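Local structure of pilin (Streptococcus pyogenes serotype M1, 3GLD) at residues A[40-45]-A[59-65]; A[101-105]-A[150-154]; A[119-125]-A[138-144]. The protein polymerises head to tail through intermolecular isopeptide bonds to form the shaft of the pilus, which is required for adhesion to host cells, bacterial aggregation and biofilm formation. The protein carries 2 engineered substitutions. All blocks are in the same frame, centred on the assembly; numbering follows the deposited sequence.

Contact 1: residues A[40-45]-A[59-65]; sequences TFKIEP and VALNTPM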
ATOM      1  N   THR A  40       0.377  -5.200  11.634  1.00 29.77           N
ATOM      2  CA  THR A  40       0.282  -5.717  12.983  1.00 30.23           C
ATOM      3  C   THR A  40      -0.301  -4.648  13.914  1.00 30.28           C
ATOM      4  O   THR A  40      -0.045  -3.441  13.756  1.00 28.87           O
ATOM      5  CB  THR A  40       1.654  -6.214  13.502  1.00 30.22           C
ATOM      6  OG1 THR A  40       2.057  -7.350  12.737  1.00 32.32           O
ATOM      7  CG2 THR A  40       1.572  -6.672  14.976  1.00 29.43           C
ATOM      8  N   PHE A  41      -1.090  -5.110  14.880  1.00 30.33           N
ATOM      9  CA  PHE A  41      -1.745  -4.220  15.836  1.00 30.58           C
ATOM     10  C   PHE A  41      -1.479  -4.746  17.214  1.00 30.54           C
ATOM     11  O   PHE A  41      -1.446  -5.955  17.428  1.00 30.60           O
ATOM     12  CB  PHE A  41      -3.251  -4.113  15.547  1.00 30.80           C
ATOM     13  CG  PHE A  41      -3.558  -3.900  14.084  1.00 32.00           C
ATOM     14  CD1 PHE A  41      -3.489  -2.635  13.522  1.00 31.47           C
ATOM     15  CD2 PHE A  41      -3.882  -4.982  13.264  1.00 33.21           C
ATOM     16  CE1 PHE A  41      -3.741  -2.448  12.170  1.00 34.67           C
ATOM     17  CE2 PHE A  41      -4.139  -4.801  11.914  1.00 33.11           C
ATOM     18  CZ  PHE A  41      -4.067  -3.527  11.370  1.00 34.78           C
ATOM     19  N   LYS A  42      -1.266  -3.816  18.140  1.00 30.32           N
ATOM     20  CA  LYS A  42      -0.883  -4.120  19.496  1.00 30.17           C
ATOM     21  C   LYS A  42      -1.935  -3.563  20.454  1.00 30.00           C
ATOM     22  O   LYS A  42      -2.469  -2.459  20.245  1.00 29.14           O
ATOM     23  CB  LYS A  42       0.470  -3.457  19.789  1.00 30.45           C
ATOM     24  CG  LYS A  42       1.088  -3.760  21.160  1.00 31.63           C
ATOM     25  CD  LYS A  42       2.443  -3.027  21.372  1.00 33.61           C
ATOM     26  CE  LYS A  42       2.280  -1.515  21.516  1.00 35.11           C
ATOM     27  NZ  LYS A  42       3.553  -0.887  22.016  1.00 38.94           N
ATOM     28  N   ILE A  43      -2.217  -4.337  21.496  1.00 30.33           N
ATOM     29  CA  ILE A  43      -3.001  -3.859  22.650  1.00 30.49           C
ATOM     30  C   ILE A  43      -2.160  -3.990  23.911  1.00 30.46           C
ATOM     31  O   ILE A  43      -1.531  -5.022  24.135  1.00 30.23           O
ATOM     32  CB  ILE A  43      -4.331  -4.639  22.829  1.00 30.36           C
ATOM     33  CG1 ILE A  43      -5.179  -4.019  23.949  1.00 31.48           C
ATOM     34  CG2 ILE A  43      -4.062  -6.096  23.130  1.00 29.83           C
ATOM     35  CD1 ILE A  43      -6.672  -4.213  23.775  1.00 29.86           C
ATOM     36  N   GLU A  44      -2.146  -2.935  24.724  1.00 30.50           N
ATOM     37  CA  GLU A  44      -1.444  -2.956  26.004  1.00 31.41           C
ATOM     38  C   GLU A  44      -2.279  -2.277  27.098  1.00 31.05           C
ATOM     39  O   GLU A  44      -3.121  -1.421  26.795  1.00 29.60           O
ATOM     40  CB  GLU A  44      -0.087  -2.265  25.889  1.00 32.05           C
ATOM     41  CG  GLU A  44      -0.143  -0.904  25.227  1.00 34.53           C
ATOM     42  CD  GLU A  44       1.199  -0.192  25.221  1.00 39.88           C
ATOM     43  OE1 GLU A  44       2.237  -0.836  25.496  1.00 41.78           O
ATOM     44  OE2 GLU A  44       1.215   1.024  24.945  1.00 41.83           O
ATOM     45  N   PRO A  45      -2.042  -2.650  28.363  1.00 31.72           N
ATOM     46  CA  PRO A  45      -2.729  -1.938  29.447  1.00 33.07           C
ATOM     47  C   PRO A  45      -2.435  -0.438  29.394  1.00 34.16           C
ATOM     48  O   PRO A  45      -1.289  -0.040  29.180  1.00 34.20           O
ATOM     49  CB  PRO A  45      -2.127  -2.564  30.715  1.00 32.78           C
ATOM     50  CG  PRO A  45      -1.706  -3.945  30.288  1.00 33.00           C
ATOM     51  CD  PRO A  45      -1.221  -3.769  28.868  1.00 31.80           C
ATOM     52  N   VAL A  59      -5.713  -5.722  32.176  1.00 28.74           N
ATOM     53  CA  VAL A  59      -4.915  -6.919  32.477  1.00 28.41           C
ATOM     54  C   VAL A  59      -4.304  -7.372  31.134  1.00 27.91           C
ATOM     55  O   VAL A  59      -5.031  -7.564  30.163  1.00 27.80           O
ATOM     56  CB  VAL A  59      -5.774  -8.061  33.085  1.00 28.33           C
ATOM     57  CG1 VAL A  59      -4.913  -9.296  33.380  1.00 28.55           C
ATOM     58  CG2 VAL A  59      -6.502  -7.601  34.371  1.00 29.56           C
ATOM     59  N   ALA A  60      -2.982  -7.541  31.099  1.00 27.46           N
ATOM     60  CA  ALA A  60      -2.255  -7.840  29.861  1.00 27.83           C
ATOM     61  C   ALA A  60      -2.758  -9.129  29.198  1.00 27.79           C
ATOM     62  O   ALA A  60      -3.061 -10.087  29.885  1.00 27.80           O
ATOM     63  CB  ALA A  60      -0.755  -7.924  30.136  1.00 27.66           C
ATOM     64  N   LEU A  61      -2.863  -9.144  27.869  1.00 28.10           N
ATOM     65  CA  LEU A  61      -3.381 -10.324  27.173  1.00 28.14           C
ATOM     66  C   LEU A  61      -2.269 -11.329  26.952  1.00 28.78           C
ATOM     67  O   LEU A  61      -1.103 -10.950  26.885  1.00 29.17           O
ATOM     68  CB  LEU A  61      -4.034  -9.940  25.834  1.00 27.90           C
ATOM     69  CG  LEU A  61      -5.473  -9.408  25.826  1.00 26.72           C
ATOM     70  CD1 LEU A  61      -5.558  -8.080  26.514  1.00 27.08           C
ATOM     71  CD2 LEU A  61      -5.987  -9.235  24.388  1.00 28.29           C
ATOM     72  N   ASN A  62      -2.624 -12.609  26.853  1.00 29.14           N
ATOM     73  CA  ASN A  62      -1.667 -13.632  26.445  1.00 30.08           C
ATOM     74  C   ASN A  62      -1.046 -13.391  25.074  1.00 29.43           C
ATOM     75  O   ASN A  62       0.113 -13.724  24.853  1.00 29.08           O
ATOM     76  CB  ASN A  62      -2.322 -15.003  26.443  1.00 30.93           C
ATOM     77  CG  ASN A  62      -2.455 -15.569  27.826  1.00 33.64           C
ATOM     78  OD1 ASN A  62      -1.763 -15.137  28.762  1.00 37.82           O
ATOM     79  ND2 ASN A  62      -3.351 -16.531  27.980  1.00 34.91           N
ATOM     80  N   THR A  63      -1.836 -12.811  24.175  1.00 29.56           N
ATOM     81  CA  THR A  63      -1.419 -12.501  22.821  1.00 30.17           C
ATOM     82  C   THR A  63      -1.798 -11.042  22.522  1.00 30.24           C
ATOM     83  O   THR A  63      -2.887 -10.768  22.008  1.00 30.38           O
ATOM     84  CB  THR A  63      -2.072 -13.481  21.816  1.00 30.26           C
ATOM     85  OG1 THR A  63      -1.900 -14.826  22.287  1.00 31.48           O
ATOM     86  CG2 THR A  63      -1.435 -13.348  20.433  1.00 31.41           C
ATOM     87  N   PRO A  64      -0.904 -10.099  22.865  1.00 30.36           N
ATOM     88  CA  PRO A  64      -1.140  -8.665  22.714  1.00 31.08           C
ATOM     89  C   PRO A  64      -1.122  -8.152  21.264  1.00 32.41           C
ATOM     90  O   PRO A  64      -1.496  -7.002  21.003  1.00 33.08           O
ATOM     91  CB  PRO A  64       0.030  -8.033  23.474  1.00 31.65           C
ATOM     92  CG  PRO A  64       0.740  -9.140  24.154  1.00 30.87           C
ATOM     93  CD  PRO A  64       0.428 -10.379  23.414  1.00 30.07           C
ATOM     94  N   MET A  65      -0.672  -8.977  20.330  1.00 32.92           N
ATOM     95  CA  MET A  65      -0.601  -8.554  18.950  1.00 34.26           C
ATOM     96  C   MET A  65      -1.510  -9.386  18.078  1.00 33.55           C
ATOM     97  O   MET A  65      -1.707 -10.568  18.321  1.00 33.61           O
ATOM     98  CB  MET A  65       0.844  -8.603  18.438  1.00 35.18           C
ATOM     99  CG  MET A  65       1.813  -7.830  19.328  1.00 39.79           C
ATOM    100  SD  MET A  65       2.846  -6.696  18.389  1.00 50.66           S
ATOM    101  CE  MET A  65       3.879  -5.972  19.683  1.00 50.20           C
TER
HETATM  102  O   HOH W   1      -2.080  -6.448  26.489  1.00 23.84           O

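Contact 2: residues A[101-105]-A[150-154]; sequences KVTAE and PIQFK. Engineered in segment 101-105: A104 (natural residue Glu).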
ATOM      1  N   LYS A 101      -4.751   0.473  25.549  1.00 26.82           N
ATOM      2  CA  LYS A 101      -4.482   1.297  24.373  1.00 26.88           C
ATOM      3  C   LYS A 101      -4.187   0.366  23.210  1.00 26.23           C
ATOM      4  O   LYS A 101      -3.456  -0.612  23.376  1.00 24.94           O
ATOM      5  CB  LYS A 101      -3.289   2.220  24.610  1.00 27.64           C
ATOM      6  CG  LYS A 101      -3.494   3.230  25.710  1.00 29.84           C
ATOM      7  CD  LYS A 101      -2.778   4.546  25.391  1.00 34.35           C
ATOM      8  CE  LYS A 101      -3.019   5.563  26.509  1.00 36.63           C
ATOM      9  NZ  LYS A 101      -1.890   6.520  26.674  1.00 38.11           N
ATOM     10  N   VAL A 102      -4.777   0.669  22.055  1.00 26.10           N
ATOM     11  CA  VAL A 102      -4.591  -0.113  20.842  1.00 27.05           C
ATOM     12  C   VAL A 102      -3.896   0.756  19.789  1.00 27.97           C
ATOM     13  O   VAL A 102      -4.372   1.856  19.489  1.00 27.86           O
ATOM     14  CB  VAL A 102      -5.929  -0.597  20.282  1.00 26.82           C
ATOM     15  CG1 VAL A 102      -5.735  -1.293  18.915  1.00 27.50           C
ATOM     16  CG2 VAL A 102      -6.602  -1.547  21.275  1.00 26.43           C
ATOM     17  N   THR A 103      -2.780   0.255  19.254  1.00 29.51           N
ATOM     18  CA  THR A 103      -1.981   0.972  18.249  1.00 31.15           C
ATOM     19  C   THR A 103      -1.624   0.052  17.067  1.00 32.13           C
ATOM     20  O   THR A 103      -1.710  -1.178  17.171  1.00 31.76           O
ATOM     21  CB  THR A 103      -0.683   1.567  18.839  1.00 30.80           C
ATOM     22  OG1 THR A 103       0.057   0.542  19.517  1.00 31.42           O
ATOM     23  CG2 THR A 103      -0.989   2.722  19.817  1.00 32.20           C
ATOM     24  N   ALA A 104      -1.262   0.664  15.943  1.00 33.36           N
ATOM     25  CA  ALA A 104      -0.777  -0.081  14.780  1.00 34.94           C
ATOM     26  C   ALA A 104       0.730  -0.054  14.827  1.00 36.01           C
ATOM     27  O   ALA A 104       1.324   1.026  14.929  1.00 35.82           O
ATOM     28  CB  ALA A 104      -1.284   0.549  13.492  1.00 34.48           C
ATOM     29  N   GLU A 105       1.344  -1.234  14.797  1.00 37.76           N
ATOM     30  CA  GLU A 105       2.800  -1.350  14.724  1.00 40.58           C
ATOM     31  C   GLU A 105       3.360  -0.816  13.402  1.00 42.00           C
ATOM     32  O   GLU A 105       2.714  -0.939  12.353  1.00 42.24           O
ATOM     33  CB  GLU A 105       3.232  -2.803  14.884  1.00 40.91           C
ATOM     34  CG  GLU A 105       3.109  -3.334  16.290  1.00 42.31           C
ATOM     35  CD  GLU A 105       4.232  -2.874  17.204  1.00 45.39           C
ATOM     36  OE1 GLU A 105       5.424  -3.081  16.859  1.00 46.01           O
ATOM     37  OE2 GLU A 105       3.914  -2.320  18.285  1.00 46.05           O
ATOM     38  N   PRO A 150     -15.716   2.166  16.116  1.00 39.67           N
ATOM     39  CA  PRO A 150     -15.008   0.912  15.870  1.00 39.04           C
ATOM     40  C   PRO A 150     -13.510   1.137  15.793  1.00 38.26           C
ATOM     41  O   PRO A 150     -13.061   2.228  15.439  1.00 38.07           O
ATOM     42  CB  PRO A 150     -15.525   0.483  14.491  1.00 38.91           C
ATOM     43  CG  PRO A 150     -16.892   1.054  14.437  1.00 39.79           C
ATOM     44  CD  PRO A 150     -16.750   2.406  15.092  1.00 39.32           C
ATOM     45  N   ILE A 151     -12.746   0.113  16.146  1.00 37.41           N
ATOM     46  CA  ILE A 151     -11.301   0.166  16.014  1.00 36.99           C
ATOM     47  C   ILE A 151     -10.995  -0.057  14.527  1.00 37.35           C
ATOM     48  O   ILE A 151     -11.162  -1.159  13.987  1.00 37.61           O
ATOM     49  CB  ILE A 151     -10.589  -0.887  16.913  1.00 36.84           C
ATOM     50  CG1 ILE A 151     -11.123  -0.862  18.361  1.00 37.16           C
ATOM     51  CG2 ILE A 151      -9.071  -0.704  16.873  1.00 36.02           C
ATOM     52  CD1 ILE A 151     -11.166   0.524  19.025  1.00 36.19           C
ATOM     53  N   GLN A 152     -10.587   1.020  13.874  1.00 37.20           N
ATOM     54  CA  GLN A 152     -10.288   1.021  12.450  1.00 36.76           C
ATOM     55  C   GLN A 152      -8.958   1.726  12.243  1.00 35.85           C
ATOM     56  O   GLN A 152      -8.670   2.739  12.895  1.00 34.53           O
ATOM     57  CB  GLN A 152     -11.402   1.723  11.669  1.00 37.32           C
ATOM     58  CG  GLN A 152     -12.532   0.790  11.247  1.00 39.58           C
ATOM     59  CD  GLN A 152     -13.868   1.484  11.020  1.00 43.87           C
ATOM     60  OE1 GLN A 152     -13.941   2.709  10.873  1.00 45.93           O
ATOM     61  NE2 GLN A 152     -14.943   0.691  11.006  1.00 45.26           N
ATOM     62  N   PHE A 153      -8.147   1.156  11.356  1.00 35.43           N
ATOM     63  CA  PHE A 153      -6.884   1.752  10.944  1.00 35.15           C
ATOM     64  C   PHE A 153      -6.834   1.873   9.406  1.00 35.81           C
ATOM     65  O   PHE A 153      -7.248   0.955   8.688  1.00 36.25           O
ATOM     66  CB  PHE A 153      -5.717   0.910  11.454  1.00 34.39           C
ATOM     67  CG  PHE A 153      -5.490   1.014  12.942  1.00 34.04           C
ATOM     68  CD1 PHE A 153      -4.797   2.091  13.485  1.00 33.20           C
ATOM     69  CD2 PHE A 153      -5.950   0.014  13.801  1.00 32.55           C
ATOM     70  CE1 PHE A 153      -4.572   2.192  14.869  1.00 33.55           C
ATOM     71  CE2 PHE A 153      -5.723   0.096  15.174  1.00 32.01           C
ATOM     72  CZ  PHE A 153      -5.033   1.191  15.708  1.00 32.94           C
ATOM     73  N   LYS A 154      -6.330   3.000   8.905  1.00 35.96           N
ATOM     74  CA  LYS A 154      -6.296   3.244   7.457  1.00 36.29           C
ATOM     75  C   LYS A 154      -4.899   3.700   7.054  1.00 35.68           C
ATOM     76  O   LYS A 154      -4.559   4.862   7.228  1.00 35.89           O
ATOM     77  CB  LYS A 154      -7.347   4.290   7.054  1.00 36.89           C
ATOM     78  CG  LYS A 154      -7.510   4.470   5.525  1.00 38.44           C
ATOM     79  CD  LYS A 154      -8.812   5.184   5.112  1.00 39.70           C
ATOM     80  CE  LYS A 154      -8.741   6.689   5.364  1.00 43.91           C
ATOM     81  NZ  LYS A 154      -9.813   7.444   4.633  1.00 45.54           N
TER

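Contact 3: residues A[119-125]-A[138-144]; sequences SYTVQVH and TYIVGYK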
ATOM      1  N   SER A 119      -4.162   6.247  17.900  1.00 38.70           N
ATOM      2  CA  SER A 119      -4.104   5.473  19.122  1.00 38.59           C
ATOM      3  C   SER A 119      -5.513   5.430  19.663  1.00 38.13           C
ATOM      4  O   SER A 119      -6.179   6.468  19.762  1.00 38.62           O
ATOM      5  CB  SER A 119      -3.157   6.124  20.130  1.00 38.83           C
ATOM      6  OG  SER A 119      -2.901   5.263  21.235  1.00 40.59           O
ATOM      7  N   TYR A 120      -5.981   4.228  19.987  1.00 36.90           N
ATOM      8  CA  TYR A 120      -7.294   4.071  20.573  1.00 35.89           C
ATOM      9  C   TYR A 120      -7.213   3.760  22.064  1.00 35.42           C
ATOM     10  O   TYR A 120      -6.362   2.991  22.516  1.00 35.26           O
ATOM     11  CB  TYR A 120      -8.061   2.960  19.873  1.00 35.59           C
ATOM     12  CG  TYR A 120      -8.522   3.284  18.471  1.00 35.80           C
ATOM     13  CD1 TYR A 120      -7.749   2.937  17.358  1.00 33.88           C
ATOM     14  CD2 TYR A 120      -9.759   3.886  18.256  1.00 35.45           C
ATOM     15  CE1 TYR A 120      -8.200   3.211  16.060  1.00 35.86           C
ATOM     16  CE2 TYR A 120     -10.210   4.171  16.983  1.00 35.03           C
ATOM     17  CZ  TYR A 120      -9.433   3.837  15.890  1.00 35.54           C
ATOM     18  OH  TYR A 120      -9.920   4.126  14.645  1.00 36.43           O
ATOM     19  N   THR A 121      -8.100   4.375  22.836  1.00 34.82           N
ATOM     20  CA  THR A 121      -8.272   3.958  24.214  1.00 33.67           C
ATOM     21  C   THR A 121      -9.418   2.965  24.202  1.00 32.62           C
ATOM     22  O   THR A 121     -10.462   3.211  23.578  1.00 32.68           O
ATOM     23  CB  THR A 121      -8.528   5.143  25.152  1.00 33.95           C
ATOM     24  OG1 THR A 121      -7.412   6.041  25.066  1.00 35.06           O
ATOM     25  CG2 THR A 121      -8.663   4.668  26.606  1.00 34.30           C
ATOM     26  N   VAL A 122      -9.191   1.827  24.850  1.00 30.69           N
ATOM     27  CA  VAL A 122     -10.165   0.750  24.885  1.00 29.80           C
ATOM     28  C   VAL A 122     -10.569   0.475  26.340  1.00 29.73           C
ATOM     29  O   VAL A 122      -9.714   0.315  27.223  1.00 29.33           O
ATOM     30  CB  VAL A 122      -9.622  -0.526  24.180  1.00 29.86           C
ATOM     31  CG1 VAL A 122     -10.399  -1.786  24.587  1.00 28.77           C
ATOM     32  CG2 VAL A 122      -9.676  -0.367  22.642  1.00 28.63           C
ATOM     33  N   GLN A 123     -11.877   0.484  26.566  1.00 29.61           N
ATOM     34  CA  GLN A 123     -12.497   0.193  27.866  1.00 29.36           C
ATOM     35  C   GLN A 123     -13.139  -1.185  27.748  1.00 29.23           C
ATOM     36  O   GLN A 123     -14.009  -1.381  26.903  1.00 29.71           O
ATOM     37  CB  GLN A 123     -13.589   1.216  28.160  1.00 28.42           C
ATOM     38  CG  GLN A 123     -13.109   2.623  28.481  1.00 30.02           C
ATOM     39  CD  GLN A 123     -14.256   3.631  28.694  1.00 30.63           C
ATOM     40  OE1 GLN A 123     -15.428   3.320  28.509  1.00 32.06           O
ATOM     41  NE2 GLN A 123     -13.900   4.850  29.063  1.00 31.95           N
ATOM     42  N   VAL A 124     -12.683  -2.148  28.546  1.00 28.79           N
ATOM     43  CA  VAL A 124     -13.410  -3.401  28.700  1.00 27.98           C
ATOM     44  C   VAL A 124     -14.319  -3.279  29.940  1.00 28.87           C
ATOM     45  O   VAL A 124     -13.833  -3.085  31.050  1.00 28.98           O
ATOM     46  CB  VAL A 124     -12.490  -4.623  28.827  1.00 27.62           C
ATOM     47  CG1 VAL A 124     -13.346  -5.906  28.962  1.00 27.57           C
ATOM     48  CG2 VAL A 124     -11.556  -4.744  27.607  1.00 26.62           C
ATOM     49  N   HIS A 125     -15.630  -3.344  29.719  1.00 29.25           N
ATOM     50  CA  HIS A 125     -16.623  -3.320  30.784  1.00 29.93           C
ATOM     51  C   HIS A 125     -16.870  -4.722  31.337  1.00 29.42           C
ATOM     52  O   HIS A 125     -17.467  -5.583  30.676  1.00 29.38           O
ATOM     53  CB  HIS A 125     -17.909  -2.644  30.298  1.00 30.29           C
ATOM     54  CG  HIS A 125     -17.762  -1.167  30.148  1.00 31.67           C
ATOM     55  ND1 HIS A 125     -17.004  -0.595  29.148  1.00 35.26           N
ATOM     56  CD2 HIS A 125     -18.232  -0.144  30.894  1.00 34.16           C
ATOM     57  CE1 HIS A 125     -17.038   0.719  29.267  1.00 34.77           C
ATOM     58  NE2 HIS A 125     -17.773   1.019  30.326  1.00 35.65           N
ATOM     59  N   THR A 138     -18.056  -8.013  29.365  1.00 33.57           N
ATOM     60  CA  THR A 138     -19.424  -7.982  28.828  1.00 33.41           C
ATOM     61  C   THR A 138     -19.615  -7.115  27.585  1.00 33.83           C
ATOM     62  O   THR A 138     -20.348  -7.489  26.675  1.00 34.46           O
ATOM     63  CB  THR A 138     -20.404  -7.562  29.949  1.00 32.47           C
ATOM     64  OG1 THR A 138     -20.264  -8.496  31.019  1.00 31.83           O
ATOM     65  CG2 THR A 138     -21.851  -7.555  29.468  1.00 32.72           C
ATOM     66  N   TYR A 139     -18.982  -5.952  27.571  1.00 33.76           N
ATOM     67  CA  TYR A 139     -18.882  -5.168  26.356  1.00 34.90           C
ATOM     68  C   TYR A 139     -17.591  -4.370  26.314  1.00 35.08           C
ATOM     69  O   TYR A 139     -16.975  -4.102  27.358  1.00 34.29           O
ATOM     70  CB  TYR A 139     -20.128  -4.303  26.088  1.00 35.15           C
ATOM     71  CG  TYR A 139     -20.427  -3.224  27.090  1.00 36.86           C
ATOM     72  CD1 TYR A 139     -21.149  -3.497  28.266  1.00 37.51           C
ATOM     73  CD2 TYR A 139     -20.019  -1.917  26.853  1.00 38.74           C
ATOM     74  CE1 TYR A 139     -21.439  -2.480  29.181  1.00 40.13           C
ATOM     75  CE2 TYR A 139     -20.302  -0.898  27.753  1.00 40.19           C
ATOM     76  CZ  TYR A 139     -21.010  -1.180  28.911  1.00 41.28           C
ATOM     77  OH  TYR A 139     -21.270  -0.155  29.783  1.00 41.66           O
ATOM     78  N   ILE A 140     -17.163  -4.039  25.095  1.00 35.35           N
ATOM     79  CA  ILE A 140     -15.916  -3.327  24.887  1.00 35.63           C
ATOM     80  C   ILE A 140     -16.189  -2.090  24.063  1.00 36.34           C
ATOM     81  O   ILE A 140     -16.866  -2.157  23.037  1.00 36.43           O
ATOM     82  CB  ILE A 140     -14.846  -4.211  24.198  1.00 35.70           C
ATOM     83  CG1 ILE A 140     -14.619  -5.497  25.006  1.00 35.86           C
ATOM     84  CG2 ILE A 140     -13.519  -3.424  24.055  1.00 34.86           C
ATOM     85  CD1 ILE A 140     -13.701  -6.513  24.382  1.00 36.92           C
ATOM     86  N   VAL A 141     -15.696  -0.952  24.533  1.00 36.33           N
ATOM     87  CA  VAL A 141     -15.797   0.269  23.749  1.00 37.17           C
ATOM     88  C   VAL A 141     -14.424   0.864  23.486  1.00 37.10           C
ATOM     89  O   VAL A 141     -13.532   0.831  24.343  1.00 36.53           O
ATOM     90  CB  VAL A 141     -16.671   1.352  24.408  1.00 37.32           C
ATOM     91  CG1 VAL A 141     -17.239   2.255  23.325  1.00 38.27           C
ATOM     92  CG2 VAL A 141     -17.809   0.745  25.186  1.00 37.73           C
ATOM     93  N   GLY A 142     -14.270   1.416  22.289  1.00 37.30           N
ATOM     94  CA  GLY A 142     -13.047   2.098  21.915  1.00 37.49           C
ATOM     95  C   GLY A 142     -13.309   3.521  21.472  1.00 37.43           C
ATOM     96  O   GLY A 142     -14.369   3.847  20.963  1.00 37.39           O
ATOM     97  N   TYR A 143     -12.348   4.382  21.686  1.00 38.07           N
ATOM     98  CA  TYR A 143     -12.528   5.731  21.221  1.00 40.02           C
ATOM     99  C   TYR A 143     -11.214   6.366  20.910  1.00 40.98           C
ATOM    100  O   TYR A 143     -10.189   6.114  21.550  1.00 40.64           O
ATOM    101  CB  TYR A 143     -13.323   6.591  22.222  1.00 40.28           C
ATOM    102  CG  TYR A 143     -12.807   6.558  23.644  1.00 40.71           C
ATOM    103  CD1 TYR A 143     -13.347   5.669  24.578  1.00 40.90           C
ATOM    104  CD2 TYR A 143     -11.796   7.427  24.064  1.00 40.75           C
ATOM    105  CE1 TYR A 143     -12.876   5.634  25.900  1.00 41.20           C
ATOM    106  CE2 TYR A 143     -11.318   7.403  25.388  1.00 41.24           C
ATOM    107  CZ  TYR A 143     -11.859   6.503  26.293  1.00 41.41           C
ATOM    108  OH  TYR A 143     -11.399   6.475  27.596  1.00 43.34           O
ATOM    109  N   LYS A 144     -11.262   7.174  19.868  1.00 43.36           N
ATOM    110  CA  LYS A 144     -10.270   8.186  19.657  1.00 44.78           C
ATOM    111  C   LYS A 144     -11.059   9.471  19.742  1.00 45.44           C
ATOM    112  O   LYS A 144     -12.200   9.561  19.263  1.00 45.34           O
ATOM    113  CB  LYS A 144      -9.565   8.031  18.299  1.00 45.47           C
ATOM    114  CG  LYS A 144     -10.460   8.077  17.061  1.00 46.83           C
ATOM    115  CD  LYS A 144      -9.634   8.344  15.820  1.00 48.91           C
ATOM    116  CE  LYS A 144     -10.372   7.938  14.548  1.00 51.45           C
ATOM    117  NZ  LYS A 144      -9.546   8.213  13.329  1.00 51.96           N
TER
HETATM  118  O   HOH W   2      -7.373   7.469  22.359  1.00 42.26           O

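Contact 1: residues A[40-45]-A[59-65]
The flat carbonyl group of P64 faces the edge of strand 40-45, and I43 N lies in its plane, 2.8 Å from P64 O, with an N-H...O angle of 163°. K42 CA adds a C-H...O contact to the same oxygen, and the methyl I43 CG2 approaches it to 3.5 Å. On the loop side, P64 CB, at one rim of its pyrrolidine ring, sits 3.5 Å from I43 O. The second proline ring, P45, meets A60 with its outer corner, CG lying 4.1 Å from A60 CB. The phenyl ring of F41 turns the other way, into the interior, where it meets the ring of F153 and packs on V21, K23 and F85.

Where strand 65-70 begins, M65 pairs antiparallel with K42 as a non-hydrogen-bonded pair, and M65 CA comes within 3.1 Å of F41 O as a C-H...O contact. The M65 and K42 side chains run alongside each other, the methyl CE 3.7 Å from K42 CD. A bend at chi2 (-130°) carries the thioether past T40, whose CG2 touches SD at 3.6 Å. Towards the interior, I43 CG2 meets L61 CD2, the two side chains crossing at about a right angle, and both also rest on Y100 and F87.

A water links the backbones, donating to I43 O (2.8 Å) and accepting from L61 N. Regular pairing is thus confined to the end near M65; as the 59-65 loop diverges, P64 O satisfies I43 N and the water I43 O, while I43, L61, P45 and A60 contribute apolar packing.

Contact 2: residues A[101-105]-A[150-154]
Residues V102 and A104 meet I151 and F153 across the interior of the N-terminal domain, where strand 96-104 of one sheet faces strand 151-169 of the other. The contact is made by apolar side chains, with the backbone of residues 102-104 against the F153 ring. The short strands 101-104 and 151-154 approach to 8.7 Å and run nearly parallel, 21° apart, a spacing bridged by side chains rather than by backbone pairing.

F153 makes most of the contact. Its CG stands beside its own backbone N (chi1 -72°), which sends the ring across to strand 101-104. CB of A104, an engineered residue that replaces the natural glutamate, lies over one ring face, 4.1 Å from the centroid and 22° off the normal, displaced towards the CD1–CE1 side. This is a CH-pi contact. At the ring edge, near its plane, V102 O lies 3.9 Å from F153 CZ. Beside it, V102 CG1 touches two partners at once: it is 4.0 Å from F153 CE2 and equally 4.0 Å from I151 CG2, so this one methyl sits between the aromatic ring and the isoleucine.

Neighbouring strands add to the same layer: Y120 of strand 119-129 meets the F153 ring edge to face, and V102 packs on I43 of strand 37-45. Both flanking strands thereby join one apolar core. Facing sheets closed over such a layer make the beta-sandwich of an isopeptide-containing pilin domain, and position 104 is where the natural glutamate autocatalyses the bond between K23 and N155.

Contact 3: residues A[119-125]-A[138-144]
Strands 119-129 and 134-144 form an antiparallel beta hairpin, and paired residues such as Q123 and V141 hold its two arms together. In the backbone ladder, Q123 N donates to V141 O (2.8 Å) and V141 N returns to Q123 O; the T121–Y143 pair is bonded likewise. At H125 the ladder forms a classic beta bulge, T138 and Y139 both facing this residue: H125 N donates to Y139 O, while H125 O takes T138 N at 2.8 Å and, weakly, Y139 N at 3.5 Å.

Aromatic contacts lie on the face carrying T121, Q123 and H125. The rings of H125 and Y139 form an offset stack, centroids 4.3 Å apart and planes 10° from parallel, with H125 CB 3.7 Å from the centre of the tyrosine ring. Y139 CG stands between its backbone N and carbonyl carbon (chi1 64°), which brings the ring over the histidine. T121 lies alongside Y143, its CG2 3.4 Å from Y143 OH.

Apolar packing occupies the face bearing V122, V124 and I140, where V122 CG1 lies 3.6 Å from I140 CG2. Y120 runs beside K144, while its hydroxyl bonds to Q152 O across the sandwich.

A water joins S119 O, T121 OG1 and Y143 O. Q123 OE1 weakly accepts from K148 NZ, and the Q123 amide, turned 84° from the Y143 ring, offers NE2 to Y143 OH in a weak 3.3 Å bond.

Overall arrangement
All three contacts belong to the N-terminal domain, and one sheet runs through them: strand 37-45 of contact 1 neighbours strand 96-104 of contact 2, which in turn neighbours strand 119-129 of contact 3. Contacts 1 and 3 therefore build outward from it on opposite sides of that central strand, whereas contact 2 crosses to the facing sheet. Their chemistry follows their place. Contact 2 is buried and apolar in its side chains, without hydrogen bonds between its segments; contact 3 is a partly buried, extensively bonded hairpin, and contact 1 a sparser, partly exposed strand-to-loop contact with a bridging water. Backbone bonds of E44 with K101 and of V102 with Y120 join them through the sheet.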